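Local atomic coordinates of pyridine nucleotide-disulphide oxidoreductase dimerisation region (Escherichia coli BL21, PDB entry 6KYY), a protein that is a flavoprotein disulfide reductase that binds FAD and copper(II) and is probably involved in resistance to reactive chlorine species. Residues P141-Y153 with H228-Q240. Residues are numbered along the deposited sequence; the frame is centred on the assembly and turned at random.
With CU (copper (II) ion), chain S.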
# COMPACT_ATOMS: atom_id res chain seq x y z
N PRO B 141 31.29 -16.91 -4.32
CA PRO B 141 31.69 -17.62 -5.53
C PRO B 141 33.18 -17.92 -5.52
O PRO B 141 33.97 -17.18 -4.92
CB PRO B 141 31.34 -16.62 -6.65
CG PRO B 141 30.39 -15.64 -6.02
CD PRO B 141 30.80 -15.55 -4.59
N PRO B 142 33.60 -19.01 -6.16
CA PRO B 142 35.03 -19.40 -6.14
C PRO B 142 35.86 -18.59 -7.13
O PRO B 142 36.34 -19.09 -8.16
CB PRO B 142 34.97 -20.89 -6.49
CG PRO B 142 33.54 -21.21 -6.88
CD PRO B 142 32.80 -19.92 -6.99
N ILE B 143 36.05 -17.32 -6.83
CA ILE B 143 36.83 -16.40 -7.64
C ILE B 143 38.07 -16.00 -6.84
O ILE B 143 37.93 -15.56 -5.70
CB ILE B 143 36.02 -15.15 -8.05
CG1 ILE B 143 34.67 -15.57 -8.64
CG2 ILE B 143 36.80 -14.31 -9.04
CD1 ILE B 143 33.65 -14.46 -8.67
N PRO B 144 39.27 -16.15 -7.39
CA PRO B 144 40.48 -15.85 -6.61
C PRO B 144 40.54 -14.40 -6.18
O PRO B 144 40.18 -13.49 -6.93
CB PRO B 144 41.62 -16.20 -7.58
CG PRO B 144 41.01 -17.08 -8.61
CD PRO B 144 39.58 -16.67 -8.73
N GLY B 145 41.01 -14.19 -4.95
CA GLY B 145 41.17 -12.85 -4.43
C GLY B 145 39.91 -12.17 -3.96
O GLY B 145 39.86 -10.94 -3.91
N ILE B 146 38.88 -12.94 -3.61
CA ILE B 146 37.64 -12.34 -3.12
C ILE B 146 37.63 -12.21 -1.60
O ILE B 146 37.05 -11.27 -1.06
CB ILE B 146 36.43 -13.15 -3.62
CG1 ILE B 146 35.12 -12.45 -3.25
CG2 ILE B 146 36.45 -14.57 -3.07
CD1 ILE B 146 33.95 -12.85 -4.13
N THR B 147 38.28 -13.14 -0.89
CA THR B 147 38.31 -13.09 0.57
C THR B 147 39.28 -12.04 1.09
O THR B 147 39.03 -11.43 2.13
CB THR B 147 38.67 -14.48 1.12
OG1 THR B 147 37.66 -15.42 0.75
CG2 THR B 147 38.80 -14.45 2.64
N THR B 148 40.38 -11.80 0.37
CA THR B 148 41.44 -10.94 0.86
C THR B 148 41.31 -9.49 0.41
O THR B 148 41.82 -8.59 1.10
CB THR B 148 42.80 -11.48 0.41
OG1 THR B 148 43.14 -10.92 -0.87
CG2 THR B 148 42.76 -13.00 0.30
N THR B 149 40.66 -9.23 -0.71
CA THR B 149 40.62 -7.89 -1.27
C THR B 149 39.73 -6.98 -0.42
O THR B 149 38.58 -7.33 -0.14
CB THR B 149 40.12 -7.94 -2.72
OG1 THR B 149 40.87 -8.92 -3.44
CG2 THR B 149 40.29 -6.60 -3.40
N PRO B 150 40.22 -5.81 0.00
CA PRO B 150 39.50 -5.04 1.03
C PRO B 150 38.20 -4.41 0.55
O PRO B 150 37.25 -4.31 1.34
CB PRO B 150 40.52 -3.97 1.45
CG PRO B 150 41.43 -3.83 0.27
CD PRO B 150 41.52 -5.20 -0.33
N GLY B 151 38.13 -3.96 -0.70
CA GLY B 151 36.95 -3.24 -1.15
C GLY B 151 35.72 -4.07 -1.45
O GLY B 151 34.70 -3.52 -1.87
N VAL B 152 35.78 -5.38 -1.24
CA VAL B 152 34.67 -6.28 -1.53
C VAL B 152 33.81 -6.43 -0.28
O VAL B 152 34.33 -6.50 0.84
CB VAL B 152 35.19 -7.64 -2.02
CG1 VAL B 152 34.04 -8.55 -2.42
CG2 VAL B 152 36.16 -7.45 -3.18
N TYR B 153 32.49 -6.49 -0.46
CA TYR B 153 31.57 -6.55 0.66
C TYR B 153 30.49 -7.58 0.41
O TYR B 153 30.14 -7.89 -0.73
CB TYR B 153 30.90 -5.19 0.92
CG TYR B 153 31.87 -4.08 1.26
CD1 TYR B 153 32.35 -3.93 2.56
CD2 TYR B 153 32.30 -3.18 0.30
CE1 TYR B 153 33.23 -2.91 2.88
CE2 TYR B 153 33.18 -2.17 0.61
CZ TYR B 153 33.65 -2.04 1.90
OH TYR B 153 34.53 -1.03 2.21
N HIS B 228 31.63 -14.13 -16.67
CA HIS B 228 32.40 -15.07 -15.86
C HIS B 228 33.59 -14.30 -15.29
O HIS B 228 34.62 -14.16 -15.95
CB HIS B 228 32.85 -16.28 -16.67
CG HIS B 228 33.55 -17.32 -15.85
ND1 HIS B 228 33.09 -17.75 -14.63
CD2 HIS B 228 34.69 -18.01 -16.08
CE1 HIS B 228 33.91 -18.66 -14.14
NE2 HIS B 228 34.89 -18.84 -15.00
N VAL B 229 33.43 -13.79 -14.07
CA VAL B 229 34.50 -13.04 -13.41
C VAL B 229 35.54 -14.02 -12.90
O VAL B 229 35.21 -15.03 -12.27
CB VAL B 229 33.93 -12.18 -12.27
CG1 VAL B 229 35.04 -11.70 -11.36
CG2 VAL B 229 33.14 -11.01 -12.84
N GLU B 230 36.81 -13.73 -13.18
CA GLU B 230 37.89 -14.68 -12.92
C GLU B 230 38.92 -14.21 -11.91
O GLU B 230 39.71 -15.04 -11.45
CB GLU B 230 38.59 -15.05 -14.24
CG GLU B 230 37.65 -15.62 -15.29
CD GLU B 230 38.26 -15.65 -16.67
OE1 GLU B 230 39.04 -14.74 -17.01
OE2 GLU B 230 37.95 -16.60 -17.43
N ARG B 231 38.96 -12.93 -11.55
CA ARG B 231 39.87 -12.47 -10.52
C ARG B 231 39.43 -11.10 -10.01
O ARG B 231 38.90 -10.28 -10.77
CB ARG B 231 41.32 -12.39 -11.03
CG ARG B 231 42.35 -12.26 -9.91
CD ARG B 231 43.77 -12.16 -10.45
NE ARG B 231 43.85 -11.45 -11.73
CZ ARG B 231 43.99 -12.05 -12.91
NH1 ARG B 231 44.06 -13.38 -12.97
NH2 ARG B 231 44.04 -11.33 -14.02
N ILE B 232 39.66 -10.87 -8.72
CA ILE B 232 39.32 -9.63 -8.04
C ILE B 232 40.58 -9.08 -7.39
O ILE B 232 41.25 -9.79 -6.64
CB ILE B 232 38.21 -9.85 -7.00
CG1 ILE B 232 37.04 -10.62 -7.62
CG2 ILE B 232 37.74 -8.52 -6.42
CD1 ILE B 232 35.81 -10.70 -6.75
N SER B 233 40.90 -7.82 -7.68
CA SER B 233 42.15 -7.22 -7.24
C SER B 233 41.89 -5.85 -6.61
O SER B 233 40.94 -5.15 -6.97
CB SER B 233 43.13 -7.06 -8.41
OG SER B 233 43.03 -8.14 -9.31
N HIS B 234 42.76 -5.48 -5.67
CA HIS B 234 42.85 -4.12 -5.16
C HIS B 234 44.21 -3.57 -5.60
O HIS B 234 45.26 -4.01 -5.12
CB HIS B 234 42.66 -4.05 -3.64
CG HIS B 234 43.85 -4.49 -2.84
ND1 HIS B 234 44.39 -5.75 -2.93
CD2 HIS B 234 44.59 -3.82 -1.92
CE1 HIS B 234 45.43 -5.84 -2.11
NE2 HIS B 234 45.57 -4.68 -1.48
N HIS B 235 44.19 -2.64 -6.55
CA HIS B 235 45.44 -2.12 -7.09
C HIS B 235 45.76 -0.76 -6.49
O HIS B 235 46.76 -0.62 -5.78
CB HIS B 235 45.37 -2.06 -8.62
CG HIS B 235 45.62 -3.37 -9.29
ND1 HIS B 235 46.31 -4.40 -8.68
CD2 HIS B 235 45.28 -3.83 -10.52
CE1 HIS B 235 46.38 -5.43 -9.50
NE2 HIS B 235 45.77 -5.11 -10.62
N GLU B 236 44.92 0.25 -6.75
CA GLU B 236 45.18 1.57 -6.19
C GLU B 236 43.83 2.25 -5.89
O GLU B 236 43.32 3.06 -6.67
CB GLU B 236 46.05 2.43 -7.10
CG GLU B 236 45.66 2.42 -8.57
CD GLU B 236 46.08 1.15 -9.28
OE1 GLU B 236 46.90 0.39 -8.72
OE2 GLU B 236 45.60 0.91 -10.41
N ASN B 237 43.25 1.88 -4.75
CA ASN B 237 42.09 2.49 -4.09
C ASN B 237 40.75 2.15 -4.74
O ASN B 237 39.72 2.64 -4.25
CB ASN B 237 42.20 4.02 -4.00
CG ASN B 237 41.57 4.57 -2.73
OD1 ASN B 237 42.18 4.56 -1.66
ND2 ASN B 237 40.34 5.05 -2.85
N GLN B 238 40.70 1.34 -5.79
CA GLN B 238 39.44 0.94 -6.39
C GLN B 238 39.51 -0.53 -6.77
O GLN B 238 40.52 -0.99 -7.30
CB GLN B 238 39.09 1.79 -7.62
CG GLN B 238 38.47 3.14 -7.27
CD GLN B 238 37.73 3.77 -8.44
OE1 GLN B 238 37.92 3.38 -9.59
NE2 GLN B 238 36.88 4.74 -8.14
N VAL B 239 38.43 -1.26 -6.48
CA VAL B 239 38.40 -2.69 -6.76
C VAL B 239 38.40 -2.93 -8.26
O VAL B 239 37.64 -2.29 -9.00
CB VAL B 239 37.17 -3.34 -6.10
CG1 VAL B 239 37.23 -4.85 -6.21
CG2 VAL B 239 37.05 -2.90 -4.65
N GLN B 240 39.24 -3.85 -8.71
CA GLN B 240 39.32 -4.23 -10.12
C GLN B 240 38.83 -5.67 -10.26
O GLN B 240 39.39 -6.58 -9.64
CB GLN B 240 40.75 -4.10 -10.65
CG GLN B 240 41.14 -2.69 -11.04
CD GLN B 240 41.75 -1.92 -9.88
OE1 GLN B 240 42.24 -2.51 -8.92
NE2 GLN B 240 41.71 -0.60 -9.97
CU CU S . 35.55 -20.07 -13.43
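Ile232 reaches from strand 231-234 into the segment 141-153 and divides its branches among three hydrophobic partners. With CG1 anti to the carbonyl carbon (chi1 -50°), the longer branch runs past Ile143, whose CG2 lies 4.0 Å from Ile232 CG1, and ends at Ile146, where its CD1 meets Ile146 CD1 as the two side chains cross obliquely. The other branch, CG2, meets CG2 of Val152 at 3.8 Å, the side chains lying about perpendicular. Val152 turns the same methyl to CG1 of Val239, while CG2 of Val239 packs on CA of Gly151, 3.5 Å away, at a place where the glycine has no side chain to intervene. Ile143 extends the apolar row the other way, crossing Val229 at about a right angle with its CG2 near CG1 of that valine.

One backbone hydrogen bond joins the two segments beside these side chains: Ile232 N donates to Pro144 O (3.2 Å), at a C=O...N angle of 171°. At the hairpin end, the His234 ring takes Pro150 over one face in a CH-pi contact, CD lying 3.8 Å from the ring centroid, and CG2 of Thr149 rests against CB of His234 at 3.5 Å. At the start of segment 228-240, His228 NE2 binds a copper(II) ion at 2.1 Å.

Strand 252-255 adds Leu253 against Ile232 and Ile255 against Val152. The contact thus shows side chains joining two sheets: the loop leading into edge strand 152-153 of the parallel, Rossmann-type sheet packs against the three-stranded antiparallel meander, consistent with the NAD(P)-binding domain of pyridine nucleotide-disulfide oxidoreductases.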